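Local structure of peptidase (Yersinia bercovieri, 5NYW) at residues T72-V77 / Y81-L86; C174-M179 / L193-Y198. The protein is of unknown function but, as an ancestral proteasome beta-subunit (Anbu) of the Ntn-hydrolase clan, probably acts as a peptidase within a multisubunit assembly. All coordinates share one frame; numbering follows the deposited sequence.

Contact 1: T72-V77 / Y81-L86; sequences TNLMNV and YEAATL
Loop 72-77 folds back beside the first turns of helix 80-98, its backbone nearest where the CA atoms of V77 and E82 lie 5.8 Å apart and those of L74 and A83 5.9 Å. No hydrogen bond joins the two segments; within the loop, N73 and N76 brace the turn. N73 OD1 accepts from M75 N (2.7 Å) in the carbonyl plane, which makes an Asx turn. N73 N in turn donates to N76 OD1 along a nearly straight bond (172°). V77 and E82 slide past each other in opposite directions: V77 CB rests 3.7 Å from E82 CB, while the extended glutamate chain brings OE1 to 3.6 Å from V77 CA. That oxygen accepts from A78 N, a bond that ties the carboxylate to the chain just before the helix. V77 CG2 and L74 CD2 both touch the small A83 CB. L86 holds CG opposite its own backbone N (chi1 -178°), which carries CD2 to the loop, 3.6 Å from L74 CD2, the two leucines crossing at a slant. The same CD2 lies 3.6 Å from L74 N, so this methyl packs on the loop backbone as well as on its side chain. Beneath them L74 and A83 both touch L44 of strand 42-50, and R42 NH1 bonds to L74 O and V77 O. From the far side of the helix Y81 meets F136 of strand 136-138 edge-to-face and bonds through OH to S57 and R97 of a neighbouring subunit.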
ATOM      1  N   THR L  72      21.971 -26.410   4.862  1.00 85.56           N
ATOM      2  CA  THR L  72      21.305 -27.397   4.029  1.00 81.33           C
ATOM      3  C   THR L  72      21.895 -27.333   2.602  1.00 91.05           C
ATOM      4  O   THR L  72      21.964 -26.262   1.996  1.00 92.95           O
ATOM      5  CB  THR L  72      19.772 -27.203   4.048  1.00 83.01           C
ATOM      6  OG1 THR L  72      19.169 -28.016   3.030  1.00 82.11           O
ATOM      7  CG2 THR L  72      19.398 -25.730   3.848  1.00 75.18           C
ATOM      8  N   ASN L  73      22.335 -28.478   2.079  1.00 83.05           N
ATOM      9  CA  ASN L  73      22.944 -28.518   0.751  1.00 76.66           C
ATOM     10  C   ASN L  73      22.626 -29.828   0.055  1.00 72.16           C
ATOM     11  O   ASN L  73      22.028 -30.718   0.652  1.00 76.33           O
ATOM     12  CB  ASN L  73      24.466 -28.319   0.825  1.00 73.77           C
ATOM     13  CG  ASN L  73      25.173 -29.414   1.610  1.00 72.95           C
ATOM     14  OD1 ASN L  73      24.979 -30.602   1.355  1.00 78.55           O
ATOM     15  ND2 ASN L  73      25.995 -29.016   2.574  1.00 69.56           N
ATOM     16  N   LEU L  74      23.070 -29.964  -1.192  1.00 72.64           N
ATOM     17  CA  LEU L  74      22.716 -31.129  -2.004  1.00 70.33           C
ATOM     18  C   LEU L  74      23.320 -32.430  -1.476  1.00 63.41           C
ATOM     19  O   LEU L  74      22.937 -33.508  -1.914  1.00 64.45           O
ATOM     20  CB  LEU L  74      23.148 -30.901  -3.459  1.00 53.32           C
ATOM     21  CG  LEU L  74      22.282 -29.918  -4.260  1.00 60.83           C
ATOM     22  CD1 LEU L  74      22.806 -29.701  -5.671  1.00 63.82           C
ATOM     23  CD2 LEU L  74      20.853 -30.449  -4.335  1.00 48.76           C
ATOM     24  N   MET L  75      24.237 -32.336  -0.519  1.00 63.78           N
ATOM     25  CA  MET L  75      24.848 -33.533   0.048  1.00 69.83           C
ATOM     26  C   MET L  75      24.121 -34.047   1.287  1.00 81.45           C
ATOM     27  O   MET L  75      24.299 -35.205   1.677  1.00 85.74           O
ATOM     28  CB  MET L  75      26.315 -33.270   0.362  1.00 74.21           C
ATOM     29  CG  MET L  75      27.061 -32.923  -0.905  1.00 72.87           C
ATOM     30  SD  MET L  75      26.938 -34.200  -2.175  1.00 78.84           S
ATOM     31  CE  MET L  75      28.067 -35.424  -1.536  1.00 81.55           C
ATOM     32  N   ASN L  76      23.344 -33.176   1.928  1.00 84.73           N
ATOM     33  CA  ASN L  76      22.601 -33.572   3.124  1.00 84.01           C
ATOM     34  C   ASN L  76      21.060 -33.522   3.007  1.00 79.36           C
ATOM     35  O   ASN L  76      20.371 -33.722   4.002  1.00 77.12           O
ATOM     36  CB  ASN L  76      23.062 -32.739   4.326  1.00 75.04           C
ATOM     37  CG  ASN L  76      22.839 -31.249   4.140  1.00 78.37           C
ATOM     38  OD1 ASN L  76      21.854 -30.817   3.531  1.00 69.98           O
ATOM     39  ND2 ASN L  76      23.764 -30.447   4.675  1.00 74.41           N
ATOM     40  N   VAL L  77      20.513 -33.236   1.823  1.00 70.77           N
ATOM     41  CA  VAL L  77      19.060 -33.351   1.646  1.00 64.11           C
ATOM     42  C   VAL L  77      18.726 -34.848   1.681  1.00 65.32           C
ATOM     43  O   VAL L  77      19.488 -35.683   1.173  1.00 62.99           O
ATOM     44  CB  VAL L  77      18.521 -32.719   0.320  1.00 64.55           C
ATOM     45  CG1 VAL L  77      18.628 -31.196   0.364  1.00 61.92           C
ATOM     46  CG2 VAL L  77      19.244 -33.265  -0.904  1.00 60.45           C
ATOM     47  N   TYR L  81      13.298 -34.953  -3.748  1.00 63.58           N
ATOM     48  CA  TYR L  81      12.276 -33.922  -3.651  1.00 57.39           C
ATOM     49  C   TYR L  81      12.818 -32.686  -2.937  1.00 64.01           C
ATOM     50  O   TYR L  81      12.519 -31.553  -3.336  1.00 56.52           O
ATOM     51  CB  TYR L  81      11.025 -34.447  -2.922  1.00 50.74           C
ATOM     52  CG  TYR L  81       9.945 -33.404  -2.870  1.00 54.54           C
ATOM     53  CD1 TYR L  81       9.884 -32.497  -1.813  1.00 56.71           C
ATOM     54  CD2 TYR L  81       9.011 -33.290  -3.900  1.00 48.43           C
ATOM     55  CE1 TYR L  81       8.920 -31.509  -1.771  1.00 54.21           C
ATOM     56  CE2 TYR L  81       8.029 -32.310  -3.865  1.00 56.76           C
ATOM     57  CZ  TYR L  81       7.997 -31.416  -2.787  1.00 64.67           C
ATOM     58  OH  TYR L  81       7.048 -30.419  -2.711  1.00 63.99           O
ATOM     59  N   GLU L  82      13.596 -32.912  -1.873  1.00 63.23           N
ATOM     60  CA  GLU L  82      14.216 -31.828  -1.110  1.00 60.40           C
ATOM     61  C   GLU L  82      15.314 -31.181  -1.928  1.00 53.53           C
ATOM     62  O   GLU L  82      15.514 -29.976  -1.885  1.00 56.99           O
ATOM     63  CB  GLU L  82      14.799 -32.348   0.210  1.00 68.78           C
ATOM     64  CG  GLU L  82      13.775 -32.955   1.162  1.00 76.04           C
ATOM     65  CD  GLU L  82      14.395 -33.371   2.481  1.00 94.73           C
ATOM     66  OE1 GLU L  82      15.624 -33.200   2.635  1.00 99.52           O
ATOM     67  OE2 GLU L  82      13.662 -33.890   3.354  1.00107.70           O
ATOM     68  N   ALA L  83      16.003 -31.993  -2.715  1.00 57.62           N
ATOM     69  CA  ALA L  83      17.012 -31.477  -3.616  1.00 59.82           C
ATOM     70  C   ALA L  83      16.353 -30.506  -4.607  1.00 57.45           C
ATOM     71  O   ALA L  83      16.899 -29.446  -4.902  1.00 69.73           O
ATOM     72  CB  ALA L  83      17.697 -32.602  -4.331  1.00 57.11           C
ATOM     73  N   ALA L  84      15.177 -30.871  -5.107  1.00 58.39           N
ATOM     74  CA  ALA L  84      14.419 -30.014  -6.027  1.00 60.16           C
ATOM     75  C   ALA L  84      13.962 -28.702  -5.404  1.00 63.87           C
ATOM     76  O   ALA L  84      14.061 -27.662  -6.053  1.00 57.54           O
ATOM     77  CB  ALA L  84      13.204 -30.771  -6.585  1.00 52.99           C
ATOM     78  N   THR L  85      13.448 -28.736  -4.169  1.00 55.19           N
ATOM     79  CA  THR L  85      13.063 -27.486  -3.504  1.00 64.75           C
ATOM     80  C   THR L  85      14.319 -26.617  -3.334  1.00 64.74           C
ATOM     81  O   THR L  85      14.254 -25.394  -3.435  1.00 56.11           O
ATOM     82  CB  THR L  85      12.366 -27.683  -2.126  1.00 56.93           C
ATOM     83  OG1 THR L  85      13.268 -28.249  -1.169  1.00 70.31           O
ATOM     84  CG2 THR L  85      11.134 -28.540  -2.260  1.00 51.80           C
ATOM     85  N   LEU L  86      15.449 -27.263  -3.051  1.00 60.69           N
ATOM     86  CA  LEU L  86      16.707 -26.558  -2.855  1.00 59.61           C
ATOM     87  C   LEU L  86      17.157 -25.837  -4.129  1.00 57.21           C
ATOM     88  O   LEU L  86      17.596 -24.686  -4.091  1.00 63.74           O
ATOM     89  CB  LEU L  86      17.787 -27.535  -2.391  1.00 59.92           C
ATOM     90  CG  LEU L  86      19.147 -26.889  -2.115  1.00 58.07           C
ATOM     91  CD1 LEU L  86      19.016 -25.896  -0.968  1.00 52.11           C
ATOM     92  CD2 LEU L  86      20.226 -27.922  -1.816  1.00 55.99           C
TER

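Contact 2: C174-M179 / L193-Y198; sequences CALISM and LDVMIY
M179, L176, L193 and V195 meet through apolar side chains alone, with no hydrogen bond passing between helix 174-179 and strand 193-198. The two short segments run nearly antiparallel, at 163°, with their axes 10.9 Å apart at closest approach. The tighter pair is M179 with L193, which pass in opposite directions: M179 SD comes 3.7 Å from L193 CD2, and M179 CG lies 4.0 Å from L193 CD1. A bend at chi2 (-72°) turns the methionine chain so that its sulfur comes up against CD2 of the leucine while CG faces CD1. One turn earlier L176 reaches the strand with CD2, which sits 4.2 Å from L193 CD1 and 4.4 Å from V195 CG1, a looser fit. All four residues are buried; F218 of helix 216-234 touches both L176 and L193, and Y2 of strand 2-7 packs on M179. Polar groups pair outside this interface: S178 OG bonds to Y2 OH and G154 O, and D194 forms a salt bridge with R210. Such a helix packed on an antiparallel sheet typifies the outer helix layer and inner sheet of the four-layer alpha-beta-beta-alpha sandwich of Ntn-hydrolases and proteasome subunits.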
ATOM      1  N   CYS L 174      18.502 -43.303 -28.364  1.00 56.41           N
ATOM      2  CA  CYS L 174      17.432 -42.387 -28.703  1.00 53.98           C
ATOM      3  C   CYS L 174      17.863 -40.932 -28.466  1.00 54.45           C
ATOM      4  O   CYS L 174      17.653 -40.081 -29.327  1.00 54.34           O
ATOM      5  CB  CYS L 174      16.190 -42.737 -27.889  1.00 62.46           C
ATOM      6  SG  CYS L 174      14.816 -41.615 -28.097  1.00 61.12           S
ATOM      7  N   ALA L 175      18.503 -40.660 -27.326  1.00 52.62           N
ATOM      8  CA  ALA L 175      19.012 -39.320 -27.024  1.00 41.80           C
ATOM      9  C   ALA L 175      20.019 -38.840 -28.083  1.00 50.98           C
ATOM     10  O   ALA L 175      19.959 -37.682 -28.497  1.00 51.81           O
ATOM     11  CB  ALA L 175      19.655 -39.279 -25.627  1.00 38.78           C
ATOM     12  N   LEU L 176      20.923 -39.726 -28.522  1.00 53.62           N
ATOM     13  CA  LEU L 176      21.942 -39.370 -29.522  1.00 59.31           C
ATOM     14  C   LEU L 176      21.342 -38.997 -30.891  1.00 65.73           C
ATOM     15  O   LEU L 176      21.817 -38.065 -31.552  1.00 52.79           O
ATOM     16  CB  LEU L 176      22.944 -40.519 -29.722  1.00 47.24           C
ATOM     17  CG  LEU L 176      23.817 -40.797 -28.502  1.00 50.46           C
ATOM     18  CD1 LEU L 176      24.724 -41.995 -28.723  1.00 49.48           C
ATOM     19  CD2 LEU L 176      24.616 -39.563 -28.131  1.00 48.43           C
ATOM     20  N   ILE L 177      20.308 -39.727 -31.310  1.00 58.93           N
ATOM     21  CA  ILE L 177      19.612 -39.404 -32.548  1.00 60.03           C
ATOM     22  C   ILE L 177      18.855 -38.077 -32.406  1.00 48.19           C
ATOM     23  O   ILE L 177      18.862 -37.248 -33.321  1.00 47.41           O
ATOM     24  CB  ILE L 177      18.650 -40.546 -32.963  1.00 63.36           C
ATOM     25  CG1 ILE L 177      19.445 -41.825 -33.239  1.00 55.87           C
ATOM     26  CG2 ILE L 177      17.820 -40.151 -34.191  1.00 58.18           C
ATOM     27  CD1 ILE L 177      18.587 -43.061 -33.329  1.00 62.07           C
ATOM     28  N   SER L 178      18.233 -37.878 -31.242  1.00 50.79           N
ATOM     29  CA  SER L 178      17.545 -36.632 -30.902  1.00 54.36           C
ATOM     30  C   SER L 178      18.519 -35.460 -31.063  1.00 62.61           C
ATOM     31  O   SER L 178      18.176 -34.429 -31.625  1.00 67.56           O
ATOM     32  CB  SER L 178      17.004 -36.710 -29.467  1.00 62.86           C
ATOM     33  OG  SER L 178      16.227 -35.577 -29.107  1.00 58.45           O
ATOM     34  N   MET L 179      19.746 -35.649 -30.586  1.00 62.64           N
ATOM     35  CA  MET L 179      20.827 -34.687 -30.771  1.00 55.27           C
ATOM     36  C   MET L 179      21.188 -34.496 -32.235  1.00 57.21           C
ATOM     37  O   MET L 179      21.437 -33.368 -32.683  1.00 50.77           O
ATOM     38  CB  MET L 179      22.071 -35.153 -30.029  1.00 61.64           C
ATOM     39  CG  MET L 179      22.046 -34.892 -28.561  1.00 61.45           C
ATOM     40  SD  MET L 179      22.234 -33.139 -28.250  1.00 62.68           S
ATOM     41  CE  MET L 179      21.834 -33.159 -26.509  1.00 55.38           C
ATOM     42  N   LEU L 193      29.330 -32.986 -26.993  1.00 58.07           N
ATOM     43  CA  LEU L 193      28.211 -33.398 -26.160  1.00 62.53           C
ATOM     44  C   LEU L 193      28.723 -33.859 -24.811  1.00 54.17           C
ATOM     45  O   LEU L 193      29.885 -34.243 -24.672  1.00 58.65           O
ATOM     46  CB  LEU L 193      27.430 -34.531 -26.823  1.00 61.40           C
ATOM     47  CG  LEU L 193      26.787 -34.348 -28.193  1.00 52.41           C
ATOM     48  CD1 LEU L 193      25.991 -35.607 -28.543  1.00 49.80           C
ATOM     49  CD2 LEU L 193      25.914 -33.078 -28.292  1.00 41.99           C
ATOM     50  N   ASP L 194      27.871 -33.788 -23.803  1.00 50.17           N
ATOM     51  CA  ASP L 194      28.178 -34.428 -22.527  1.00 48.67           C
ATOM     52  C   ASP L 194      27.013 -35.338 -22.219  1.00 47.71           C
ATOM     53  O   ASP L 194      25.861 -34.904 -22.225  1.00 55.67           O
ATOM     54  CB  ASP L 194      28.416 -33.392 -21.428  1.00 55.90           C
ATOM     55  CG  ASP L 194      29.726 -32.613 -21.632  1.00 72.55           C
ATOM     56  OD1 ASP L 194      30.821 -33.226 -21.745  1.00 59.77           O
ATOM     57  OD2 ASP L 194      29.650 -31.371 -21.717  1.00 84.10           O
ATOM     58  N   VAL L 195      27.314 -36.621 -22.057  1.00 51.35           N
ATOM     59  CA  VAL L 195      26.309 -37.644 -21.831  1.00 50.95           C
ATOM     60  C   VAL L 195      26.632 -38.524 -20.616  1.00 62.14           C
ATOM     61  O   VAL L 195      27.768 -38.575 -20.140  1.00 60.14           O
ATOM     62  CB  VAL L 195      26.157 -38.551 -23.078  1.00 59.55           C
ATOM     63  CG1 VAL L 195      25.892 -37.730 -24.335  1.00 58.00           C
ATOM     64  CG2 VAL L 195      27.389 -39.413 -23.263  1.00 54.03           C
ATOM     65  N   MET L 196      25.619 -39.204 -20.103  1.00 58.30           N
ATOM     66  CA  MET L 196      25.818 -40.140 -19.012  1.00 56.70           C
ATOM     67  C   MET L 196      24.711 -41.178 -18.899  1.00 60.34           C
ATOM     68  O   MET L 196      23.541 -40.875 -19.103  1.00 65.35           O
ATOM     69  CB  MET L 196      25.943 -39.400 -17.690  1.00 65.77           C
ATOM     70  CG  MET L 196      25.956 -40.343 -16.521  1.00 71.26           C
ATOM     71  SD  MET L 196      26.292 -39.508 -15.002  1.00 75.52           S
ATOM     72  CE  MET L 196      25.721 -40.738 -13.831  1.00 72.59           C
ATOM     73  N   ILE L 197      25.091 -42.408 -18.593  1.00 67.27           N
ATOM     74  CA  ILE L 197      24.128 -43.430 -18.229  1.00 68.56           C
ATOM     75  C   ILE L 197      24.262 -43.731 -16.735  1.00 73.31           C
ATOM     76  O   ILE L 197      25.359 -44.022 -16.255  1.00 61.39           O
ATOM     77  CB  ILE L 197      24.345 -44.716 -19.008  1.00 66.18           C
ATOM     78  CG1 ILE L 197      24.169 -44.474 -20.502  1.00 59.17           C
ATOM     79  CG2 ILE L 197      23.428 -45.803 -18.464  1.00 67.95           C
ATOM     80  CD1 ILE L 197      24.446 -45.707 -21.347  1.00 67.11           C
ATOM     81  N   TYR L 198      23.157 -43.624 -16.000  1.00 74.37           N
ATOM     82  CA  TYR L 198      23.137 -43.996 -14.591  1.00 58.82           C
ATOM     83  C   TYR L 198      22.240 -45.200 -14.353  1.00 61.85           C
ATOM     84  O   TYR L 198      21.009 -45.085 -14.375  1.00 64.04           O
ATOM     85  CB  TYR L 198      22.649 -42.850 -13.706  1.00 58.36           C
ATOM     86  CG  TYR L 198      22.553 -43.291 -12.259  1.00 68.83           C
ATOM     87  CD1 TYR L 198      23.673 -43.282 -11.429  1.00 62.17           C
ATOM     88  CD2 TYR L 198      21.354 -43.770 -11.734  1.00 77.92           C
ATOM     89  CE1 TYR L 198      23.590 -43.707 -10.121  1.00 64.77           C
ATOM     90  CE2 TYR L 198      21.267 -44.200 -10.437  1.00 84.93           C
ATOM     91  CZ  TYR L 198      22.384 -44.165  -9.629  1.00 75.33           C
ATOM     92  OH  TYR L 198      22.267 -44.590  -8.326  1.00 73.79           O
TER

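Contact 1 ties a loop to a helix of one outer layer, and contact 2 joins a helix of the other outer layer to the sheet beneath it. Helix 80-98 covers the sheet containing strand 42-50, whereas helix 168-185 covers the sheet containing strand 193-199. The contacts' centres are 26 Å apart and their nearest atoms about 13 Å, with no touch. Contact 1 is peripheral, 19 Å from the centre of the chain and partly buried; contact 2 lies 8 Å from it and is buried. One neighbouring subunit meets helix 80-98 beside contact 1, while L236 and L239 of a different one pack on I177 and L176. A bound PEG lies about 14 Å from the L193 side chain.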